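Local coordinates for protein tyrosinase (PDB 5ZRD) that probably hydroxylates monophenols to catechols and oxidises these to o-quinones at a paired-copper centre, as tyrosinases do, at residues A[251-259]-A[270-278]; A[260-269]-A[483-491]. All coordinates share one frame; numbering follows the deposited sequence.

Contact 1 of 2, residues A[251-259]-A[270-278]; sequences TVFSNTTSA and VTPVESPHN. With CU (copper (II) ion), chain K.
Phe253 and Pro272 bring their CA atoms to 4.2 Å, where the end of one short helix meets the extended run 270-272 that leads into the next helix. Beside this closest approach Val273 N donates to Phe253 O at 2.9 Å, lying in the carbonyl plane of the acceptor. One residue after Val273, Glu274 OE2 accepts from Thr256 N (2.8 Å), in the first turn of helix 256-265, nearly along the C-O axis of the carboxylate. An extended chain, with CG anti to the Glu274 backbone N (chi1 -160°), carries the carboxylate there, while its OE1 takes a bond from Gly86 N. The N-cap of the same helix is Asn255, whose OD1 accepts from Ser258 N at 2.9 Å and whose ND2 is spent on the hydroxyls of Ser254 and Ser258. Within the four-helix core that holds the paired coppers of tyrosinases, this contact includes one ligand of one of the coppers: His277 NE2 binds it at 2.1 Å, with His281 and His320 as further ligands. From the other side of that imidazole, ND1 donates to Glu274 O near the ring plane, which helps fix the ring's rotation. Val273 CG1 sits over a face of the Phe253 ring, 4.0 Å from the centroid, and Ala259 CB packs on Pro272 CG at 3.6 Å. A water joins Thr256 OG1 to Asn278 ND2.

Contact 2 of 2, residues A[260-269]-A[483-491]; sequences SVWNSSNPGL and DIVAHFPLS. With CIT (citric acid), chain E.
Helix 260-265 passes strand 485-489 at 61°, the axes 8.9 Å apart, and His487 fills much of the gap. The strand is an outer member of a three-stranded antiparallel sheet, paired with strand 426-430, so the contact sets this sheet against a helix of the tyrosinase central domain. The imidazole of His487 reaches across to the helix backbone: its NE2 donates to Ser260 O at 3.2 Å, a bent bond (138°) whose acceptor lies 27° out of the ring plane. On one face of the ring rests Asn263 CB, 3.8 Å from the centroid in a CH-pi contact, while Ser264 OG approaches the edge in plane. Thr428 OG1 is bonded to the remaining ring nitrogen, ND1, so partners at both nitrogens restrain the ring. Asn263 turns its OD1 to Val270 N and its ND2 to a citrate, probably from the crystallisation liquor; the same citrate takes a nearly straight bond from His487 N to its O5 (2.9 Å). After the helix, Leu269 lays its two methyls along the strand, CD2 against His487 CB at 3.6 Å and CD1 pressed tightly onto Pro489 CD at 3.4 Å.

From the N terminus the chain enters contact 1 at 251-259, runs without a break into 260-269 of contact 2, and returns at once through 270-278, so contact 1 closes a short helical loop whose middle is the helix-side segment of contact 2. That middle then waits for 483-491, more than two hundred residues later; the segments alternate and the two contacts cross. Helix 256-265 serves both, its first turn facing the copper-bearing helix 274-285 and its later turns facing the outer strand. The centres lie 12 Å apart, and Val252 CG1 packs on Trp262 CB at 3.5 Å. Together they tie the copper core to the sheet of the C-terminal part.

Contact 1 of 2, residues A[251-259]-A[270-278]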
ATOM      1  N   THR A 251     -22.884  15.722 -25.696  1.00 30.10           N
ATOM      2  CA  THR A 251     -22.234  14.559 -25.081  1.00 30.96           C
ATOM      3  C   THR A 251     -21.435  13.771 -26.137  1.00 30.45           C
ATOM      4  O   THR A 251     -20.254  13.506 -25.912  1.00 29.74           O
ATOM      5  CB  THR A 251     -23.227  13.702 -24.293  1.00 30.20           C
ATOM      6  OG1 THR A 251     -23.846  14.532 -23.304  1.00 33.69           O
ATOM      7  CG2 THR A 251     -22.554  12.540 -23.600  1.00 29.69           C
ATOM      8  N   VAL A 252     -22.010  13.461 -27.298  1.00 28.50           N
ATOM      9  CA  VAL A 252     -21.335  12.565 -28.204  1.00 29.53           C
ATOM     10  C   VAL A 252     -20.455  13.360 -29.163  1.00 30.53           C
ATOM     11  O   VAL A 252     -19.540  12.785 -29.769  1.00 27.27           O
ATOM     12  CB  VAL A 252     -22.319  11.652 -28.944  1.00 31.15           C
ATOM     13  CG1 VAL A 252     -23.114  10.847 -27.942  1.00 31.64           C
ATOM     14  CG2 VAL A 252     -23.228  12.394 -29.913  1.00 29.95           C
ATOM     15  N   PHE A 253     -20.713  14.672 -29.264  1.00 29.26           N
ATOM     16  CA  PHE A 253     -19.812  15.540 -29.964  1.00 26.74           C
ATOM     17  C   PHE A 253     -18.474  15.617 -29.221  1.00 27.90           C
ATOM     18  O   PHE A 253     -17.417  15.731 -29.850  1.00 26.39           O
ATOM     19  CB  PHE A 253     -20.373  16.956 -30.120  1.00 26.72           C
ATOM     20  CG  PHE A 253     -19.422  17.952 -30.740  1.00 22.16           C
ATOM     21  CD1 PHE A 253     -19.148  17.909 -32.093  1.00 22.00           C
ATOM     22  CD2 PHE A 253     -18.736  18.863 -29.958  1.00 22.88           C
ATOM     23  CE1 PHE A 253     -18.268  18.816 -32.668  1.00 24.23           C
ATOM     24  CE2 PHE A 253     -17.835  19.762 -30.516  1.00 23.40           C
ATOM     25  CZ  PHE A 253     -17.606  19.743 -31.876  1.00 24.41           C
ATOM     26  N   SER A 254     -18.536  15.557 -27.892  1.00 28.45           N
ATOM     27  CA  SER A 254     -17.431  15.974 -27.068  1.00 26.81           C
ATOM     28  C   SER A 254     -16.278  14.967 -27.085  1.00 28.75           C
ATOM     29  O   SER A 254     -15.169  15.397 -26.895  1.00 28.88           O
ATOM     30  CB  SER A 254     -17.869  16.235 -25.659  1.00 24.82           C
ATOM     31  OG  SER A 254     -18.182  15.018 -25.004  1.00 25.61           O
ATOM     32  N   ASN A 255     -16.494  13.667 -27.255  1.00 28.95           N
ATOM     33  CA  ASN A 255     -15.421  12.731 -26.858  1.00 29.99           C
ATOM     34  C   ASN A 255     -15.644  11.320 -27.421  1.00 29.34           C
ATOM     35  O   ASN A 255     -16.757  10.939 -27.735  1.00 35.07           O
ATOM     36  CB  ASN A 255     -15.279  12.677 -25.335  1.00 28.19           C
ATOM     37  CG  ASN A 255     -16.341  11.865 -24.621  1.00 30.15           C
ATOM     38  OD1 ASN A 255     -16.142  10.670 -24.391  1.00 32.05           O
ATOM     39  ND2 ASN A 255     -17.436  12.505 -24.197  1.00 25.15           N
ATOM     40  N   THR A 256     -14.574  10.538 -27.461  1.00 27.37           N
ATOM     41  CA  THR A 256     -14.576   9.209 -28.099  1.00 25.64           C
ATOM     42  C   THR A 256     -15.317   8.177 -27.258  1.00 24.67           C
ATOM     43  O   THR A 256     -15.840   7.196 -27.805  1.00 27.34           O
ATOM     44  CB  THR A 256     -13.147   8.722 -28.384  1.00 26.29           C
ATOM     45  OG1 THR A 256     -12.335   8.893 -27.215  1.00 24.67           O
ATOM     46  CG2 THR A 256     -12.512   9.473 -29.540  1.00 26.58           C
ATOM     47  N   THR A 257     -15.328   8.321 -25.944  1.00 23.76           N
ATOM     48  CA  THR A 257     -16.015   7.293 -25.131  1.00 25.03           C
ATOM     49  C   THR A 257     -17.530   7.411 -25.371  1.00 27.43           C
ATOM     50  O   THR A 257     -18.230   6.408 -25.660  1.00 28.77           O
ATOM     51  CB  THR A 257     -15.708   7.431 -23.629  1.00 26.84           C
ATOM     52  OG1 THR A 257     -14.298   7.537 -23.426  1.00 26.47           O
ATOM     53  CG2 THR A 257     -16.237   6.286 -22.795  1.00 26.09           C
ATOM     54  N   SER A 258     -18.041   8.626 -25.228  1.00 27.56           N
ATOM     55  CA  SER A 258     -19.476   8.862 -25.422  1.00 26.74           C
ATOM     56  C   SER A 258     -19.897   8.428 -26.839  1.00 25.48           C
ATOM     57  O   SER A 258     -20.886   7.741 -27.010  1.00 23.77           O
ATOM     58  CB  SER A 258     -19.856  10.308 -25.130  1.00 27.06           C
ATOM     59  OG  SER A 258     -19.470  10.695 -23.803  1.00 26.38           O
ATOM     60  N   ALA A 259     -19.127   8.795 -27.843  1.00 24.28           N
ATOM     61  CA  ALA A 259     -19.521   8.543 -29.220  1.00 25.20           C
ATOM     62  C   ALA A 259     -19.559   7.021 -29.479  1.00 26.04           C
ATOM     63  O   ALA A 259     -20.460   6.513 -30.093  1.00 26.79           O
ATOM     64  CB  ALA A 259     -18.563   9.278 -30.140  1.00 23.68           C
ATOM     65  N   VAL A 270     -21.892   8.487 -35.387  1.00 35.97           N
ATOM     66  CA  VAL A 270     -21.499   9.848 -35.036  1.00 35.02           C
ATOM     67  C   VAL A 270     -19.979   9.901 -34.831  1.00 32.66           C
ATOM     68  O   VAL A 270     -19.348   8.940 -34.403  1.00 31.12           O
ATOM     69  CB  VAL A 270     -22.268  10.397 -33.825  1.00 38.10           C
ATOM     70  CG1 VAL A 270     -23.759  10.153 -33.948  1.00 38.90           C
ATOM     71  CG2 VAL A 270     -21.763   9.847 -32.534  1.00 41.61           C
ATOM     72  N   THR A 271     -19.421  11.056 -35.147  1.00 33.77           N
ATOM     73  CA  THR A 271     -18.018  11.322 -34.989  1.00 32.06           C
ATOM     74  C   THR A 271     -17.837  12.515 -34.044  1.00 31.31           C
ATOM     75  O   THR A 271     -18.271  13.601 -34.375  1.00 27.32           O
ATOM     76  CB  THR A 271     -17.342  11.666 -36.319  1.00 30.79           C
ATOM     77  OG1 THR A 271     -17.475  10.517 -37.147  1.00 31.58           O
ATOM     78  CG2 THR A 271     -15.878  12.024 -36.148  1.00 30.80           C
ATOM     79  N   PRO A 272     -17.166  12.308 -32.912  1.00 29.76           N
ATOM     80  CA  PRO A 272     -16.825  13.361 -31.994  1.00 31.69           C
ATOM     81  C   PRO A 272     -15.685  14.224 -32.547  1.00 31.68           C
ATOM     82  O   PRO A 272     -14.844  13.760 -33.344  1.00 31.20           O
ATOM     83  CB  PRO A 272     -16.369  12.645 -30.720  1.00 30.90           C
ATOM     84  CG  PRO A 272     -15.791  11.330 -31.222  1.00 28.82           C
ATOM     85  CD  PRO A 272     -16.460  11.075 -32.550  1.00 29.31           C
ATOM     86  N   VAL A 273     -15.647  15.476 -32.124  1.00 28.30           N
ATOM     87  CA  VAL A 273     -14.573  16.335 -32.582  1.00 27.09           C
ATOM     88  C   VAL A 273     -13.222  15.761 -32.130  1.00 26.95           C
ATOM     89  O   VAL A 273     -12.210  16.011 -32.765  1.00 27.64           O
ATOM     90  CB  VAL A 273     -14.726  17.791 -32.108  1.00 26.26           C
ATOM     91  CG1 VAL A 273     -14.644  17.945 -30.601  1.00 25.15           C
ATOM     92  CG2 VAL A 273     -13.681  18.663 -32.788  1.00 28.36           C
ATOM     93  N   GLU A 274     -13.221  15.005 -31.029  1.00 26.35           N
ATOM     94  CA  GLU A 274     -12.008  14.417 -30.475  1.00 27.26           C
ATOM     95  C   GLU A 274     -11.312  13.473 -31.480  1.00 27.60           C
ATOM     96  O   GLU A 274     -10.109  13.268 -31.368  1.00 26.45           O
ATOM     97  CB  GLU A 274     -12.292  13.652 -29.182  1.00 25.40           C
ATOM     98  CG  GLU A 274     -11.052  13.443 -28.344  1.00 25.93           C
ATOM     99  CD  GLU A 274     -11.266  12.733 -27.015  1.00 29.28           C
ATOM    100  OE1 GLU A 274     -10.264  12.633 -26.204  1.00 25.74           O
ATOM    101  OE2 GLU A 274     -12.397  12.205 -26.812  1.00 28.49           O
ATOM    102  N   SER A 275     -12.075  12.897 -32.398  1.00 27.44           N
ATOM    103  CA  SER A 275     -11.594  11.850 -33.303  1.00 28.44           C
ATOM    104  C   SER A 275     -10.623  12.425 -34.345  1.00 28.90           C
ATOM    105  O   SER A 275      -9.473  12.048 -34.385  1.00 29.58           O
ATOM    106  CB  SER A 275     -12.770  11.101 -33.910  1.00 25.68           C
ATOM    107  OG  SER A 275     -12.345   9.942 -34.618  1.00 32.14           O
ATOM    108  N   PRO A 276     -11.088  13.334 -35.198  1.00 29.86           N
ATOM    109  CA  PRO A 276     -10.202  13.955 -36.155  1.00 29.11           C
ATOM    110  C   PRO A 276      -9.033  14.679 -35.486  1.00 30.92           C
ATOM    111  O   PRO A 276      -7.912  14.716 -36.044  1.00 29.78           O
ATOM    112  CB  PRO A 276     -11.074  14.960 -36.926  1.00 31.10           C
ATOM    113  CG  PRO A 276     -12.322  15.071 -36.086  1.00 29.53           C
ATOM    114  CD  PRO A 276     -12.461  13.682 -35.513  1.00 28.15           C
ATOM    115  N   HIS A 277      -9.300  15.211 -34.296  1.00 32.34           N
ATOM    116  CA  HIS A 277      -8.268  15.787 -33.414  1.00 28.67           C
ATOM    117  C   HIS A 277      -7.157  14.764 -33.156  1.00 27.37           C
ATOM    118  O   HIS A 277      -5.992  15.053 -33.392  1.00 25.90           O
ATOM    119  CB  HIS A 277      -8.876  16.316 -32.114  1.00 26.48           C
ATOM    120  CG  HIS A 277      -7.972  16.209 -30.932  1.00 27.65           C
ATOM    121  ND1 HIS A 277      -7.872  15.046 -30.186  1.00 28.01           N
ATOM    122  CD2 HIS A 277      -7.167  17.102 -30.326  1.00 26.26           C
ATOM    123  CE1 HIS A 277      -7.034  15.232 -29.175  1.00 27.63           C
ATOM    124  NE2 HIS A 277      -6.595  16.481 -29.223  1.00 26.90           N
ATOM    125  N   ASN A 278      -7.547  13.598 -32.665  1.00 27.49           N
ATOM    126  CA  ASN A 278      -6.647  12.471 -32.479  1.00 27.12           C
ATOM    127  C   ASN A 278      -5.813  12.239 -33.749  1.00 27.29           C
ATOM    128  O   ASN A 278      -4.574  12.090 -33.651  1.00 29.54           O
ATOM    129  CB  ASN A 278      -7.409  11.218 -32.061  1.00 27.80           C
ATOM    130  CG  ASN A 278      -7.887  11.266 -30.631  1.00 29.31           C
ATOM    131  OD1 ASN A 278      -7.689  12.263 -29.935  1.00 27.77           O
ATOM    132  ND2 ASN A 278      -8.521  10.196 -30.185  1.00 29.45           N
TER
HETATM  133 CU    CU K 607      -4.899  17.658 -28.681  1.00 45.09          CU
HETATM  134  O   HOH W   1      -9.874   9.911 -27.366  1.00 27.47           O

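Contact 2 of 2, residues A[260-269]-A[483-491]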
ATOM      1  N   SER A 260     -18.594   6.291 -28.949  1.00 28.63           N
ATOM      2  CA  SER A 260     -18.500   4.849 -29.178  1.00 31.84           C
ATOM      3  C   SER A 260     -19.768   4.151 -28.667  1.00 30.90           C
ATOM      4  O   SER A 260     -20.389   3.303 -29.404  1.00 29.90           O
ATOM      5  CB  SER A 260     -17.250   4.280 -28.567  1.00 29.90           C
ATOM      6  OG  SER A 260     -17.285   2.864 -28.550  1.00 34.12           O
ATOM      7  N   VAL A 261     -20.170   4.515 -27.453  1.00 28.62           N
ATOM      8  CA  VAL A 261     -21.321   3.877 -26.831  1.00 30.48           C
ATOM      9  C   VAL A 261     -22.596   4.301 -27.586  1.00 28.50           C
ATOM     10  O   VAL A 261     -23.506   3.468 -27.866  1.00 27.25           O
ATOM     11  CB  VAL A 261     -21.393   4.152 -25.311  1.00 37.80           C
ATOM     12  CG1 VAL A 261     -22.636   3.538 -24.667  1.00 39.98           C
ATOM     13  CG2 VAL A 261     -20.150   3.635 -24.599  1.00 42.22           C
ATOM     14  N   TRP A 262     -22.675   5.570 -27.944  1.00 28.17           N
ATOM     15  CA  TRP A 262     -23.782   6.047 -28.786  1.00 29.37           C
ATOM     16  C   TRP A 262     -23.844   5.226 -30.086  1.00 28.04           C
ATOM     17  O   TRP A 262     -24.924   4.815 -30.534  1.00 28.14           O
ATOM     18  CB  TRP A 262     -23.637   7.547 -29.088  1.00 27.80           C
ATOM     19  CG  TRP A 262     -24.789   8.128 -29.855  1.00 29.91           C
ATOM     20  CD1 TRP A 262     -24.950   8.148 -31.216  1.00 30.81           C
ATOM     21  CD2 TRP A 262     -25.933   8.797 -29.309  1.00 26.61           C
ATOM     22  NE1 TRP A 262     -26.123   8.758 -31.546  1.00 30.47           N
ATOM     23  CE2 TRP A 262     -26.738   9.186 -30.397  1.00 31.87           C
ATOM     24  CE3 TRP A 262     -26.340   9.121 -28.015  1.00 30.95           C
ATOM     25  CZ2 TRP A 262     -27.953   9.855 -30.226  1.00 31.52           C
ATOM     26  CZ3 TRP A 262     -27.544   9.774 -27.845  1.00 31.57           C
ATOM     27  CH2 TRP A 262     -28.331  10.147 -28.936  1.00 29.41           C
ATOM     28  N   ASN A 263     -22.696   5.025 -30.717  1.00 29.03           N
ATOM     29  CA  ASN A 263     -22.647   4.278 -31.971  1.00 30.02           C
ATOM     30  C   ASN A 263     -23.024   2.797 -31.751  1.00 34.13           C
ATOM     31  O   ASN A 263     -23.411   2.117 -32.709  1.00 34.76           O
ATOM     32  CB  ASN A 263     -21.274   4.444 -32.621  1.00 30.62           C
ATOM     33  CG  ASN A 263     -21.084   5.814 -33.247  1.00 30.52           C
ATOM     34  OD1 ASN A 263     -22.049   6.531 -33.521  1.00 31.50           O
ATOM     35  ND2 ASN A 263     -19.846   6.176 -33.533  1.00 28.55           N
ATOM     36  N   SER A 264     -22.890   2.256 -30.533  1.00 33.11           N
ATOM     37  CA  SER A 264     -23.273   0.846 -30.308  1.00 35.63           C
ATOM     38  C   SER A 264     -24.779   0.731 -30.016  1.00 36.14           C
ATOM     39  O   SER A 264     -25.265  -0.369 -30.018  1.00 37.38           O
ATOM     40  CB  SER A 264     -22.455   0.177 -29.207  1.00 38.17           C
ATOM     41  OG  SER A 264     -21.065   0.053 -29.542  1.00 37.28           O
ATOM     42  N   SER A 265     -25.509   1.836 -29.811  1.00 33.37           N
ATOM     43  CA  SER A 265     -26.893   1.814 -29.301  1.00 28.75           C
ATOM     44  C   SER A 265     -27.840   2.644 -30.176  1.00 30.67           C
ATOM     45  O   SER A 265     -28.989   2.808 -29.798  1.00 37.78           O
ATOM     46  CB  SER A 265     -26.943   2.303 -27.854  1.00 28.54           C
ATOM     47  OG  SER A 265     -26.441   3.638 -27.703  1.00 26.64           O
ATOM     48  N   ASN A 266     -27.357   3.216 -31.284  1.00 30.81           N
ATOM     49  CA  ASN A 266     -28.129   4.064 -32.200  1.00 32.06           C
ATOM     50  C   ASN A 266     -27.721   3.736 -33.638  1.00 34.81           C
ATOM     51  O   ASN A 266     -26.574   3.426 -33.903  1.00 30.51           O
ATOM     52  CB  ASN A 266     -27.893   5.565 -32.004  1.00 31.00           C
ATOM     53  CG  ASN A 266     -28.266   6.018 -30.607  1.00 35.98           C
ATOM     54  OD1 ASN A 266     -27.475   5.911 -29.670  1.00 35.03           O
ATOM     55  ND2 ASN A 266     -29.490   6.489 -30.453  1.00 36.82           N
ATOM     56  N   PRO A 267     -28.661   3.809 -34.566  1.00 40.54           N
ATOM     57  CA  PRO A 267     -28.291   3.572 -35.967  1.00 40.30           C
ATOM     58  C   PRO A 267     -27.448   4.718 -36.548  1.00 36.28           C
ATOM     59  O   PRO A 267     -27.584   5.850 -36.140  1.00 31.91           O
ATOM     60  CB  PRO A 267     -29.642   3.440 -36.697  1.00 44.76           C
ATOM     61  CG  PRO A 267     -30.657   4.163 -35.810  1.00 43.37           C
ATOM     62  CD  PRO A 267     -30.093   4.139 -34.399  1.00 41.14           C
ATOM     63  N   GLY A 268     -26.559   4.396 -37.485  1.00 40.14           N
ATOM     64  CA  GLY A 268     -25.652   5.387 -38.046  1.00 35.14           C
ATOM     65  C   GLY A 268     -24.382   5.508 -37.228  1.00 36.58           C
ATOM     66  O   GLY A 268     -24.162   4.731 -36.273  1.00 32.29           O
ATOM     67  N   LEU A 269     -23.585   6.515 -37.577  1.00 32.48           N
ATOM     68  CA  LEU A 269     -22.264   6.726 -37.028  1.00 33.88           C
ATOM     69  C   LEU A 269     -22.134   8.190 -36.657  1.00 32.77           C
ATOM     70  O   LEU A 269     -22.234   9.037 -37.533  1.00 32.40           O
ATOM     71  CB  LEU A 269     -21.199   6.395 -38.083  1.00 34.13           C
ATOM     72  CG  LEU A 269     -20.787   4.926 -38.163  1.00 38.19           C
ATOM     73  CD1 LEU A 269     -19.654   4.718 -39.160  1.00 43.27           C
ATOM     74  CD2 LEU A 269     -20.382   4.399 -36.805  1.00 39.27           C
ATOM     75  N   ASP A 483     -11.239  -2.526 -23.405  1.00106.92           N
ATOM     76  CA  ASP A 483     -12.155  -2.877 -24.503  1.00 92.69           C
ATOM     77  C   ASP A 483     -11.650  -2.256 -25.807  1.00 77.50           C
ATOM     78  O   ASP A 483     -11.598  -1.028 -25.935  1.00 84.01           O
ATOM     79  CB  ASP A 483     -13.599  -2.312 -24.248  1.00 95.16           C
ATOM     80  CG  ASP A 483     -14.589  -3.348 -23.623  1.00 99.85           C
ATOM     81  OD1 ASP A 483     -14.529  -3.572 -22.388  1.00 96.13           O
ATOM     82  OD2 ASP A 483     -15.469  -3.894 -24.355  1.00 95.01           O
ATOM     83  N   ILE A 484     -11.293  -3.085 -26.777  1.00 62.57           N
ATOM     84  CA  ILE A 484     -11.219  -2.608 -28.157  1.00 60.61           C
ATOM     85  C   ILE A 484     -12.647  -2.669 -28.734  1.00 50.39           C
ATOM     86  O   ILE A 484     -13.209  -3.748 -28.913  1.00 51.16           O
ATOM     87  CB  ILE A 484     -10.212  -3.421 -29.008  1.00 67.56           C
ATOM     88  CG1 ILE A 484      -8.839  -3.580 -28.342  1.00 71.55           C
ATOM     89  CG2 ILE A 484     -10.084  -2.824 -30.405  1.00 68.87           C
ATOM     90  CD1 ILE A 484      -7.885  -2.419 -28.553  1.00 67.05           C
ATOM     91  N   VAL A 485     -13.260  -1.526 -28.983  1.00 42.66           N
ATOM     92  CA  VAL A 485     -14.525  -1.505 -29.725  1.00 45.32           C
ATOM     93  C   VAL A 485     -14.445  -0.361 -30.738  1.00 39.72           C
ATOM     94  O   VAL A 485     -14.112   0.724 -30.379  1.00 39.54           O
ATOM     95  CB  VAL A 485     -15.748  -1.397 -28.795  1.00 43.14           C
ATOM     96  CG1 VAL A 485     -15.499  -0.437 -27.666  1.00 47.35           C
ATOM     97  CG2 VAL A 485     -16.997  -1.006 -29.551  1.00 45.11           C
ATOM     98  N   ALA A 486     -14.670  -0.650 -32.011  1.00 36.86           N
ATOM     99  CA  ALA A 486     -14.508   0.341 -33.058  1.00 36.75           C
ATOM    100  C   ALA A 486     -15.611   0.121 -34.090  1.00 38.75           C
ATOM    101  O   ALA A 486     -15.934  -1.028 -34.368  1.00 37.93           O
ATOM    102  CB  ALA A 486     -13.140   0.226 -33.688  1.00 38.81           C
ATOM    103  N   HIS A 487     -16.189   1.199 -34.621  1.00 33.96           N
ATOM    104  CA  HIS A 487     -17.186   1.071 -35.657  1.00 34.58           C
ATOM    105  C   HIS A 487     -16.662   1.670 -36.963  1.00 37.27           C
ATOM    106  O   HIS A 487     -15.900   2.635 -36.942  1.00 37.32           O
ATOM    107  CB  HIS A 487     -18.485   1.784 -35.296  1.00 32.93           C
ATOM    108  CG  HIS A 487     -18.985   1.478 -33.935  1.00 32.85           C
ATOM    109  ND1 HIS A 487     -19.840   0.421 -33.690  1.00 36.03           N
ATOM    110  CD2 HIS A 487     -18.764   2.082 -32.752  1.00 29.15           C
ATOM    111  CE1 HIS A 487     -20.141   0.411 -32.395  1.00 34.37           C
ATOM    112  NE2 HIS A 487     -19.477   1.411 -31.808  1.00 31.59           N
ATOM    113  N   PHE A 488     -17.116   1.106 -38.090  1.00 36.56           N
ATOM    114  CA  PHE A 488     -16.695   1.593 -39.405  1.00 33.77           C
ATOM    115  C   PHE A 488     -17.897   1.547 -40.328  1.00 32.08           C
ATOM    116  O   PHE A 488     -18.685   0.620 -40.253  1.00 33.56           O
ATOM    117  CB  PHE A 488     -15.531   0.785 -39.984  1.00 31.95           C
ATOM    118  CG  PHE A 488     -14.288   0.736 -39.126  1.00 29.95           C
ATOM    119  CD1 PHE A 488     -13.289   1.687 -39.251  1.00 29.48           C
ATOM    120  CD2 PHE A 488     -14.100  -0.274 -38.210  1.00 30.21           C
ATOM    121  CE1 PHE A 488     -12.142   1.631 -38.480  1.00 29.69           C
ATOM    122  CE2 PHE A 488     -12.958  -0.318 -37.419  1.00 30.58           C
ATOM    123  CZ  PHE A 488     -11.985   0.640 -37.543  1.00 29.34           C
ATOM    124  N   PRO A 489     -18.054   2.583 -41.153  1.00 33.50           N
ATOM    125  CA  PRO A 489     -19.029   2.457 -42.230  1.00 34.49           C
ATOM    126  C   PRO A 489     -18.601   1.343 -43.199  1.00 31.72           C
ATOM    127  O   PRO A 489     -17.411   1.070 -43.360  1.00 30.56           O
ATOM    128  CB  PRO A 489     -19.032   3.840 -42.900  1.00 33.23           C
ATOM    129  CG  PRO A 489     -17.606   4.315 -42.708  1.00 35.57           C
ATOM    130  CD  PRO A 489     -17.250   3.797 -41.329  1.00 34.86           C
ATOM    131  N   LEU A 490     -19.588   0.719 -43.814  1.00 37.42           N
ATOM    132  CA  LEU A 490     -19.400  -0.226 -44.944  1.00 38.49           C
ATOM    133  C   LEU A 490     -19.813   0.442 -46.268  1.00 38.35           C
ATOM    134  O   LEU A 490     -19.986  -0.232 -47.279  1.00 37.21           O
ATOM    135  CB  LEU A 490     -20.226  -1.488 -44.659  1.00 39.42           C
ATOM    136  CG  LEU A 490     -19.674  -2.382 -43.543  1.00 40.51           C
ATOM    137  CD1 LEU A 490     -20.753  -3.259 -42.947  1.00 40.97           C
ATOM    138  CD2 LEU A 490     -18.530  -3.238 -44.059  1.00 42.92           C
ATOM    139  N   SER A 491     -19.873   1.775 -46.294  1.00 36.64           N
ATOM    140  CA  SER A 491     -20.326   2.552 -47.445  1.00 37.18           C
ATOM    141  C   SER A 491     -19.322   2.498 -48.605  1.00 37.95           C
ATOM    142  O   SER A 491     -19.645   2.984 -49.662  1.00 34.81           O
ATOM    143  CB  SER A 491     -20.577   3.985 -47.047  1.00 36.46           C
ATOM    144  OG  SER A 491     -19.417   4.517 -46.437  1.00 41.88           O
TER
HETATM  145  C1  CIT E 601     -15.558   6.800 -31.317  1.00 56.69           C
HETATM  146  O1  CIT E 601     -15.495   5.629 -30.864  1.00 50.37           O
HETATM  147  O2  CIT E 601     -15.381   7.755 -30.548  1.00 60.59           O
HETATM  148  C2  CIT E 601     -15.855   7.187 -32.762  1.00 53.10           C
HETATM  149  C3  CIT E 601     -15.759   6.108 -33.862  1.00 51.37           C
HETATM  150  O7  CIT E 601     -16.792   6.357 -34.798  1.00 51.55           O
HETATM  151  C4  CIT E 601     -14.704   6.411 -34.907  1.00 58.51           C
HETATM  152  C5  CIT E 601     -15.163   7.761 -35.527  1.00 58.47           C
HETATM  153  O3  CIT E 601     -16.093   7.928 -36.355  1.00 48.48           O
HETATM  154  O4  CIT E 601     -14.574   8.759 -35.137  1.00 61.91           O
HETATM  155  C6  CIT E 601     -16.132   4.713 -33.369  1.00 40.59           C
HETATM  156  O5  CIT E 601     -15.439   3.717 -33.477  1.00 37.27           O
HETATM  157  O6  CIT E 601     -17.248   4.580 -32.854  1.00 33.30           O